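PDB 4RM7: acyl-CoA dehydrogenase from Slackia heliotrinireducens, which belongs to the acyl-CoA dehydrogenase family, in which a middle domain of beta-strands is set between N- and C-terminal domains built largely of helices. Local coordinates for residues S123-I128 against P167-S172; S186-P191 against V222-R227. All blocks are in the same frame, centred on the assembly; numbering follows the deposited sequence.

Contact 1: residues S123-I128 against P167-S172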
ATOM      1  N   SER A 123      26.510 -23.982 -25.139  1.00 68.86           N
ATOM      2  CA  SER A 123      27.875 -23.527 -25.288  1.00 69.82           C
ATOM      3  C   SER A 123      27.963 -22.045 -25.603  1.00 73.08           C
ATOM      4  O   SER A 123      29.029 -21.544 -25.894  1.00 88.82           O
ATOM      5  CB  SER A 123      28.601 -24.342 -26.353  1.00 71.08           C
ATOM      6  OG  SER A 123      28.112 -24.048 -27.641  1.00 76.83           O
ATOM      7  N   TYR A 124      26.840 -21.348 -25.577  1.00 64.25           N
ATOM      8  CA  TYR A 124      26.842 -19.929 -25.882  1.00 61.26           C
ATOM      9  C   TYR A 124      26.085 -19.100 -24.861  1.00 61.00           C
ATOM     10  O   TYR A 124      25.281 -19.616 -24.116  1.00 60.39           O
ATOM     11  CB  TYR A 124      26.295 -19.677 -27.283  1.00 55.57           C
ATOM     12  CG  TYR A 124      24.864 -20.083 -27.477  1.00 53.81           C
ATOM     13  CD1 TYR A 124      23.838 -19.203 -27.217  1.00 55.00           C
ATOM     14  CD2 TYR A 124      24.542 -21.344 -27.929  1.00 58.32           C
ATOM     15  CE1 TYR A 124      22.526 -19.569 -27.399  1.00 59.70           C
ATOM     16  CE2 TYR A 124      23.231 -21.718 -28.114  1.00 62.29           C
ATOM     17  CZ  TYR A 124      22.230 -20.826 -27.846  1.00 68.40           C
ATOM     18  OH  TYR A 124      20.923 -21.195 -28.025  1.00 86.01           O
ATOM     19  N   ALA A 125      26.390 -17.814 -24.813  1.00 57.14           N
ATOM     20  CA  ALA A 125      25.694 -16.890 -23.938  1.00 49.52           C
ATOM     21  C   ALA A 125      25.132 -15.718 -24.715  1.00 57.36           C
ATOM     22  O   ALA A 125      25.795 -15.171 -25.568  1.00 75.32           O
ATOM     23  CB  ALA A 125      26.613 -16.404 -22.843  1.00 48.96           C
ATOM     24  N   LEU A 126      23.900 -15.346 -24.407  1.00 53.41           N
ATOM     25  CA  LEU A 126      23.164 -14.318 -25.118  1.00 51.45           C
ATOM     26  C   LEU A 126      23.590 -12.925 -24.674  1.00 53.93           C
ATOM     27  O   LEU A 126      23.543 -12.623 -23.491  1.00 57.66           O
ATOM     28  CB  LEU A 126      21.677 -14.534 -24.858  1.00 60.68           C
ATOM     29  CG  LEU A 126      20.598 -13.738 -25.577  1.00 64.22           C
ATOM     30  CD1 LEU A 126      20.702 -13.902 -27.092  1.00 63.98           C
ATOM     31  CD2 LEU A 126      19.244 -14.208 -25.078  1.00 63.26           C
ATOM     32  N   ALA A 127      24.015 -12.073 -25.598  1.00 54.52           N
ATOM     33  CA  ALA A 127      24.428 -10.725 -25.208  1.00 50.65           C
ATOM     34  C   ALA A 127      23.672  -9.650 -25.966  1.00 54.96           C
ATOM     35  O   ALA A 127      24.009  -9.342 -27.105  1.00 60.26           O
ATOM     36  CB  ALA A 127      25.925 -10.556 -25.416  1.00 50.12           C
ATOM     37  N   ILE A 128      22.669  -9.060 -25.319  1.00 63.04           N
ATOM     38  CA  ILE A 128      21.754  -8.134 -25.983  1.00 58.26           C
ATOM     39  C   ILE A 128      21.622  -6.755 -25.324  1.00 59.12           C
ATOM     40  O   ILE A 128      21.701  -5.731 -26.002  1.00 61.80           O
ATOM     41  CB  ILE A 128      20.357  -8.712 -26.055  1.00 64.63           C
ATOM     42  CG1 ILE A 128      20.381 -10.163 -26.508  1.00 68.63           C
ATOM     43  CG2 ILE A 128      19.512  -7.896 -27.009  1.00 85.31           C
ATOM     44  CD1 ILE A 128      18.988 -10.775 -26.468  1.00 78.28           C
ATOM     45  N   PRO A 167      31.745 -20.142 -23.850  1.00 61.53           N
ATOM     46  CA  PRO A 167      32.615 -20.367 -25.008  1.00 61.96           C
ATOM     47  C   PRO A 167      32.335 -19.408 -26.159  1.00 60.33           C
ATOM     48  O   PRO A 167      33.222 -19.102 -26.939  1.00 61.36           O
ATOM     49  CB  PRO A 167      32.284 -21.802 -25.417  1.00 61.38           C
ATOM     50  CG  PRO A 167      31.817 -22.441 -24.177  1.00 64.92           C
ATOM     51  CD  PRO A 167      31.091 -21.384 -23.409  1.00 61.56           C
ATOM     52  N   ALA A 168      31.108 -18.930 -26.257  1.00 56.97           N
ATOM     53  CA  ALA A 168      30.735 -18.074 -27.365  1.00 55.08           C
ATOM     54  C   ALA A 168      29.631 -17.096 -26.956  1.00 61.58           C
ATOM     55  O   ALA A 168      28.845 -17.363 -26.042  1.00 57.68           O
ATOM     56  CB  ALA A 168      30.294 -18.910 -28.533  1.00 54.73           C
ATOM     57  N   LEU A 169      29.578 -15.968 -27.650  1.00 60.13           N
ATOM     58  CA  LEU A 169      28.626 -14.921 -27.338  1.00 52.05           C
ATOM     59  C   LEU A 169      27.705 -14.660 -28.518  1.00 56.95           C
ATOM     60  O   LEU A 169      28.157 -14.292 -29.602  1.00 62.42           O
ATOM     61  CB  LEU A 169      29.369 -13.651 -26.950  1.00 50.96           C
ATOM     62  CG  LEU A 169      30.193 -13.829 -25.683  1.00 55.88           C
ATOM     63  CD1 LEU A 169      31.175 -12.684 -25.506  1.00 62.57           C
ATOM     64  CD2 LEU A 169      29.261 -13.893 -24.504  1.00 53.64           C
ATOM     65  N   LEU A 170      26.411 -14.874 -28.312  1.00 55.65           N
ATOM     66  CA  LEU A 170      25.429 -14.553 -29.327  1.00 53.33           C
ATOM     67  C   LEU A 170      25.040 -13.082 -29.178  1.00 54.02           C
ATOM     68  O   LEU A 170      24.300 -12.702 -28.269  1.00 56.94           O
ATOM     69  CB  LEU A 170      24.216 -15.472 -29.219  1.00 57.38           C
ATOM     70  CG  LEU A 170      23.125 -15.221 -30.275  1.00 62.39           C
ATOM     71  CD1 LEU A 170      23.709 -15.170 -31.682  1.00 65.36           C
ATOM     72  CD2 LEU A 170      22.039 -16.268 -30.204  1.00 62.67           C
ATOM     73  N   VAL A 171      25.547 -12.261 -30.085  1.00 57.05           N
ATOM     74  CA  VAL A 171      25.515 -10.814 -29.923  1.00 61.41           C
ATOM     75  C   VAL A 171      24.613 -10.121 -30.920  1.00 68.61           C
ATOM     76  O   VAL A 171      24.694 -10.363 -32.122  1.00 68.11           O
ATOM     77  CB  VAL A 171      26.923 -10.208 -30.060  1.00 57.01           C
ATOM     78  CG1 VAL A 171      26.913  -8.767 -29.630  1.00 53.66           C
ATOM     79  CG2 VAL A 171      27.899 -10.984 -29.210  1.00 58.00           C
ATOM     80  N   SER A 172      23.756  -9.251 -30.395  1.00 68.37           N
ATOM     81  CA  SER A 172      22.885  -8.423 -31.199  1.00 71.86           C
ATOM     82  C   SER A 172      23.620  -7.138 -31.559  1.00 76.39           C
ATOM     83  O   SER A 172      24.231  -6.518 -30.691  1.00 77.11           O
ATOM     84  CB  SER A 172      21.606  -8.115 -30.442  1.00 69.63           C
ATOM     85  OG  SER A 172      21.886  -7.222 -29.385  1.00 72.77           O
TER
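L126 and L170 stand side by side and point the same way on two parallel neighbours, strands 124-127 and 168-172, in the beta-sheet of the acyl-CoA dehydrogenase middle domain. Each leucine carries CG anti to its own main-chain nitrogen (chi1 -173° in L126, -179° in L170), and this shared torsion, with similar chi2, helps set the two branches next to each other, L126 CD1 lying 4.1 Å from L170 CD2. On the same face of the sheet is Y124, whose ring atom CD1 comes obliquely to L170 CB at 4.3 Å. Helix 90-103 packs on this face through I99 and L100, and the tyrosine hydroxyl is hydrogen-bonded to the main-chain oxygen of Q96.

The other face holds A125 and A127 beside L169 and V171. L169 reaches across to its neighbour with one methyl, CD2, 4.0 Å from A125 CB, while A127 and V171 both touch strand 151-161.

Between the faces runs a parallel ladder. A168 O takes the N-H of A125, A125 O that of L170, and L170 O that of A127, the last at 2.8 Å from A127 N and nearly straight (172°). The next rung, S172 N to A127 O, is weak at 3.3 Å. Where strand 124-127 ends, the side chains of I128 and S172 meet. K157 NZ is hydrogen-bonded both to I128 O and to the serine hydroxyl, and S172 OG also packs against the branch methyl I128 CG2, 3.4 Å away.

Contact 2: residues S186-P191 against V222-R227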
ATOM      1  N   SER A 186      21.072  -7.361 -36.567  1.00 76.07           N
ATOM      2  CA  SER A 186      21.833  -8.558 -36.901  1.00 72.49           C
ATOM      3  C   SER A 186      22.293  -9.294 -35.660  1.00 68.47           C
ATOM      4  O   SER A 186      22.520  -8.680 -34.613  1.00 69.07           O
ATOM      5  CB  SER A 186      23.045  -8.195 -37.746  1.00 77.09           C
ATOM      6  OG  SER A 186      24.022  -7.538 -36.959  1.00 71.40           O
ATOM      7  N   PHE A 187      22.430 -10.611 -35.785  1.00 68.47           N
ATOM      8  CA  PHE A 187      22.954 -11.442 -34.708  1.00 64.59           C
ATOM      9  C   PHE A 187      24.267 -12.075 -35.148  1.00 71.13           C
ATOM     10  O   PHE A 187      24.413 -12.477 -36.301  1.00 73.48           O
ATOM     11  CB  PHE A 187      21.958 -12.530 -34.306  1.00 61.87           C
ATOM     12  CG  PHE A 187      21.121 -12.189 -33.094  1.00 68.26           C
ATOM     13  CD1 PHE A 187      21.692 -12.137 -31.827  1.00 69.37           C
ATOM     14  CD2 PHE A 187      19.754 -11.953 -33.217  1.00 74.37           C
ATOM     15  CE1 PHE A 187      20.927 -11.832 -30.708  1.00 64.80           C
ATOM     16  CE2 PHE A 187      18.978 -11.650 -32.102  1.00 72.55           C
ATOM     17  CZ  PHE A 187      19.567 -11.593 -30.847  1.00 67.06           C
ATOM     18  N   TRP A 188      25.214 -12.169 -34.218  1.00 69.26           N
ATOM     19  CA  TRP A 188      26.528 -12.731 -34.497  1.00 61.20           C
ATOM     20  C   TRP A 188      26.951 -13.723 -33.419  1.00 65.57           C
ATOM     21  O   TRP A 188      26.969 -13.385 -32.237  1.00 65.24           O
ATOM     22  CB  TRP A 188      27.565 -11.621 -34.583  1.00 56.32           C
ATOM     23  CG  TRP A 188      27.290 -10.588 -35.612  1.00 64.92           C
ATOM     24  CD1 TRP A 188      26.404  -9.551 -35.527  1.00 70.92           C
ATOM     25  CD2 TRP A 188      27.937 -10.462 -36.884  1.00 66.03           C
ATOM     26  NE1 TRP A 188      26.452  -8.795 -36.679  1.00 70.32           N
ATOM     27  CE2 TRP A 188      27.386  -9.333 -37.524  1.00 68.55           C
ATOM     28  CE3 TRP A 188      28.924 -11.198 -37.547  1.00 67.51           C
ATOM     29  CZ2 TRP A 188      27.788  -8.932 -38.791  1.00 77.48           C
ATOM     30  CZ3 TRP A 188      29.325 -10.794 -38.801  1.00 72.30           C
ATOM     31  CH2 TRP A 188      28.757  -9.673 -39.412  1.00 76.66           C
HETATM   32  N   MSE A 189      27.313 -14.937 -33.819  1.00 64.75           N
HETATM   33  CA  MSE A 189      27.821 -15.924 -32.868  1.00 60.86           C
HETATM   34  C   MSE A 189      29.344 -15.803 -32.747  1.00 67.35           C
HETATM   35  O   MSE A 189      30.093 -16.396 -33.528  1.00 73.61           O
HETATM   36  CB  MSE A 189      27.418 -17.340 -33.296  1.00 57.81           C
HETATM   37  CG  MSE A 189      27.805 -18.434 -32.311  1.00 53.98           C
HETATM   38 SE   MSE A 189      26.908 -18.264 -30.589  0.70 71.97          SE
HETATM   39  CE  MSE A 189      25.095 -18.733 -31.097  1.00 71.39           C
ATOM     40  N   VAL A 190      29.800 -15.031 -31.766  1.00 63.05           N
ATOM     41  CA  VAL A 190      31.215 -14.698 -31.663  1.00 55.14           C
ATOM     42  C   VAL A 190      31.952 -15.578 -30.671  1.00 61.86           C
ATOM     43  O   VAL A 190      31.581 -15.643 -29.504  1.00 62.85           O
ATOM     44  CB  VAL A 190      31.393 -13.229 -31.249  1.00 56.74           C
ATOM     45  CG1 VAL A 190      32.869 -12.852 -31.186  1.00 53.08           C
ATOM     46  CG2 VAL A 190      30.637 -12.321 -32.203  1.00 60.04           C
ATOM     47  N   PRO A 191      33.005 -16.266 -31.136  1.00 70.66           N
ATOM     48  CA  PRO A 191      33.885 -17.052 -30.257  1.00 64.96           C
ATOM     49  C   PRO A 191      34.495 -16.172 -29.177  1.00 67.72           C
ATOM     50  O   PRO A 191      34.949 -15.072 -29.488  1.00 72.38           O
ATOM     51  CB  PRO A 191      34.973 -17.572 -31.206  1.00 61.49           C
ATOM     52  CG  PRO A 191      34.374 -17.488 -32.570  1.00 68.99           C
ATOM     53  CD  PRO A 191      33.430 -16.320 -32.544  1.00 72.02           C
ATOM     54  N   VAL A 222      35.171  -9.899 -36.711  1.00 73.90           N
ATOM     55  CA  VAL A 222      34.148 -10.920 -36.849  1.00 72.97           C
ATOM     56  C   VAL A 222      34.101 -11.428 -38.286  1.00 73.48           C
ATOM     57  O   VAL A 222      34.188 -10.650 -39.234  1.00 75.20           O
ATOM     58  CB  VAL A 222      32.758 -10.390 -36.402  1.00 58.56           C
ATOM     59  CG1 VAL A 222      32.779 -10.070 -34.912  1.00 55.54           C
ATOM     60  CG2 VAL A 222      32.349  -9.162 -37.201  1.00 58.28           C
ATOM     61  N   LYS A 223      33.998 -12.741 -38.446  1.00 69.88           N
ATOM     62  CA  LYS A 223      33.924 -13.327 -39.782  1.00 73.71           C
ATOM     63  C   LYS A 223      32.477 -13.333 -40.288  1.00 78.60           C
ATOM     64  O   LYS A 223      31.535 -13.321 -39.500  1.00 82.38           O
ATOM     65  CB  LYS A 223      34.517 -14.742 -39.776  1.00 73.76           C
ATOM     66  CG  LYS A 223      36.039 -14.757 -39.705  1.00 81.19           C
ATOM     67  CD  LYS A 223      36.608 -16.175 -39.597  1.00 89.49           C
ATOM     68  CE  LYS A 223      38.137 -16.180 -39.404  1.00 89.84           C
ATOM     69  NZ  LYS A 223      38.581 -15.672 -38.047  1.00 82.25           N
ATOM     70  N   GLU A 224      32.301 -13.331 -41.604  1.00 87.56           N
ATOM     71  CA  GLU A 224      30.964 -13.311 -42.191  1.00 90.20           C
ATOM     72  C   GLU A 224      30.168 -14.570 -41.832  1.00 85.69           C
ATOM     73  O   GLU A 224      28.949 -14.514 -41.630  1.00 82.64           O
ATOM     74  CB  GLU A 224      31.058 -13.149 -43.709  1.00 98.73           C
ATOM     75  CG  GLU A 224      29.720 -13.200 -44.444  1.00111.55           C
ATOM     76  CD  GLU A 224      28.828 -11.998 -44.161  1.00114.79           C
ATOM     77  OE1 GLU A 224      29.295 -11.043 -43.505  1.00111.68           O
ATOM     78  OE2 GLU A 224      27.655 -12.009 -44.601  1.00117.29           O
ATOM     79  N   SER A 225      30.869 -15.695 -41.724  1.00 85.08           N
ATOM     80  CA  SER A 225      30.246 -16.978 -41.401  1.00 85.04           C
ATOM     81  C   SER A 225      29.638 -17.005 -39.997  1.00 86.77           C
ATOM     82  O   SER A 225      28.889 -17.918 -39.661  1.00 93.83           O
ATOM     83  CB  SER A 225      31.268 -18.116 -41.538  1.00 77.41           C
ATOM     84  OG  SER A 225      32.236 -18.085 -40.499  1.00 69.50           O
ATOM     85  N   TRP A 226      29.964 -16.008 -39.180  1.00 82.04           N
ATOM     86  CA  TRP A 226      29.462 -15.941 -37.810  1.00 74.12           C
ATOM     87  C   TRP A 226      28.068 -15.318 -37.740  1.00 78.37           C
ATOM     88  O   TRP A 226      27.341 -15.532 -36.772  1.00 78.63           O
ATOM     89  CB  TRP A 226      30.426 -15.145 -36.922  1.00 66.52           C
ATOM     90  CG  TRP A 226      31.778 -15.781 -36.759  1.00 68.67           C
ATOM     91  CD1 TRP A 226      32.165 -17.003 -37.217  1.00 76.68           C
ATOM     92  CD2 TRP A 226      32.918 -15.221 -36.095  1.00 66.22           C
ATOM     93  NE1 TRP A 226      33.474 -17.240 -36.885  1.00 78.15           N
ATOM     94  CE2 TRP A 226      33.959 -16.165 -36.189  1.00 72.00           C
ATOM     95  CE3 TRP A 226      33.163 -14.015 -35.434  1.00 62.72           C
ATOM     96  CZ2 TRP A 226      35.226 -15.939 -35.643  1.00 66.55           C
ATOM     97  CZ3 TRP A 226      34.425 -13.791 -34.898  1.00 59.79           C
ATOM     98  CH2 TRP A 226      35.436 -14.748 -35.006  1.00 58.80           C
ATOM     99  N   ARG A 227      27.697 -14.539 -38.753  1.00 79.80           N
ATOM    100  CA  ARG A 227      26.394 -13.873 -38.745  1.00 78.85           C
ATOM    101  C   ARG A 227      25.264 -14.892 -38.867  1.00 78.11           C
ATOM    102  O   ARG A 227      25.338 -15.817 -39.684  1.00 82.03           O
ATOM    103  CB  ARG A 227      26.287 -12.849 -39.872  1.00 80.69           C
ATOM    104  CG  ARG A 227      25.106 -11.909 -39.732  1.00 77.71           C
ATOM    105  CD  ARG A 227      24.529 -11.529 -41.081  1.00 91.78           C
ATOM    106  NE  ARG A 227      25.528 -10.963 -41.983  1.00103.02           N
ATOM    107  CZ  ARG A 227      25.860  -9.676 -42.010  1.00104.18           C
ATOM    108  NH1 ARG A 227      26.778  -9.242 -42.866  1.00103.24           N
ATOM    109  NH2 ARG A 227      25.273  -8.825 -41.174  1.00101.74           N
TER
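W188 lies between V222 and R227 where strand 184-191 of the middle-domain beta-sheet meets the loop after strand 212-221, a loop that makes a 3-10 turn at residues 224-226. The backbones touch in a single beta bridge, W188 with R227. One of the hydrogen bonds flanking it runs from M189 N to W226 O, 3.0 Å and almost straight (172°); on the other side F187 is bonded to L228.

CH-pi contacts carry most of the side-chain packing. V222 CG2 sits over one face of the W188 six-membered ring, 4.2 Å from its centroid, and R227 CB over the opposite face, 3.9 Å from the same centroid. K223 O approaches the ring edge in its plane. W226 is sandwiched too: P191 CD lies 3.4 Å from the centroid of its six-membered ring, close to the ring normal, and K223 N is over the other face. V190 adds apolar contacts through CG1 to W226 and CG2 to V222.

R227 carries the charged contacts. It leaves its backbone with CG trans to N (chi1 -167°) and runs alongside the indole, and bends at chi2 and chi3 help lay one guanidinium face over W188 CZ2, the two planes 47° apart. NH2 forms a salt bridge with D175 of strand 168-175, and NH1 a weakly hydrogen-bonded one with E224, 3.2 Å from its OE1. Close by, at the pyrrole nitrogen, S186 OG, itself bonded to A173 O, accepts the N-H of W188 in a bent bond, with OG tilted out of the indole plane and 2.8 Å from NE1.

Following the chain from the N terminus, strand 124-127 comes after the first helices, and contact 1 closes a loop of 38 residues that contains strands 143-146 and 151-161. Strand 168-175 then leads on to its antiparallel neighbour 184-191. From there contact 2 closes a second loop, of 30 residues, with strands 197-202 and 212-221 inside it. The loops follow in series, neither enclosing nor crossing the other. Their centres are about 10 Å apart, and the main chains of L169 and V171 probably hydrogen-bond to V190 and W188. Strand 168-175 is thus shared, pairing with 124-127, 143-146 and 184-191, while the loop 222-227, leading toward helix 234-270, lies against 184-191.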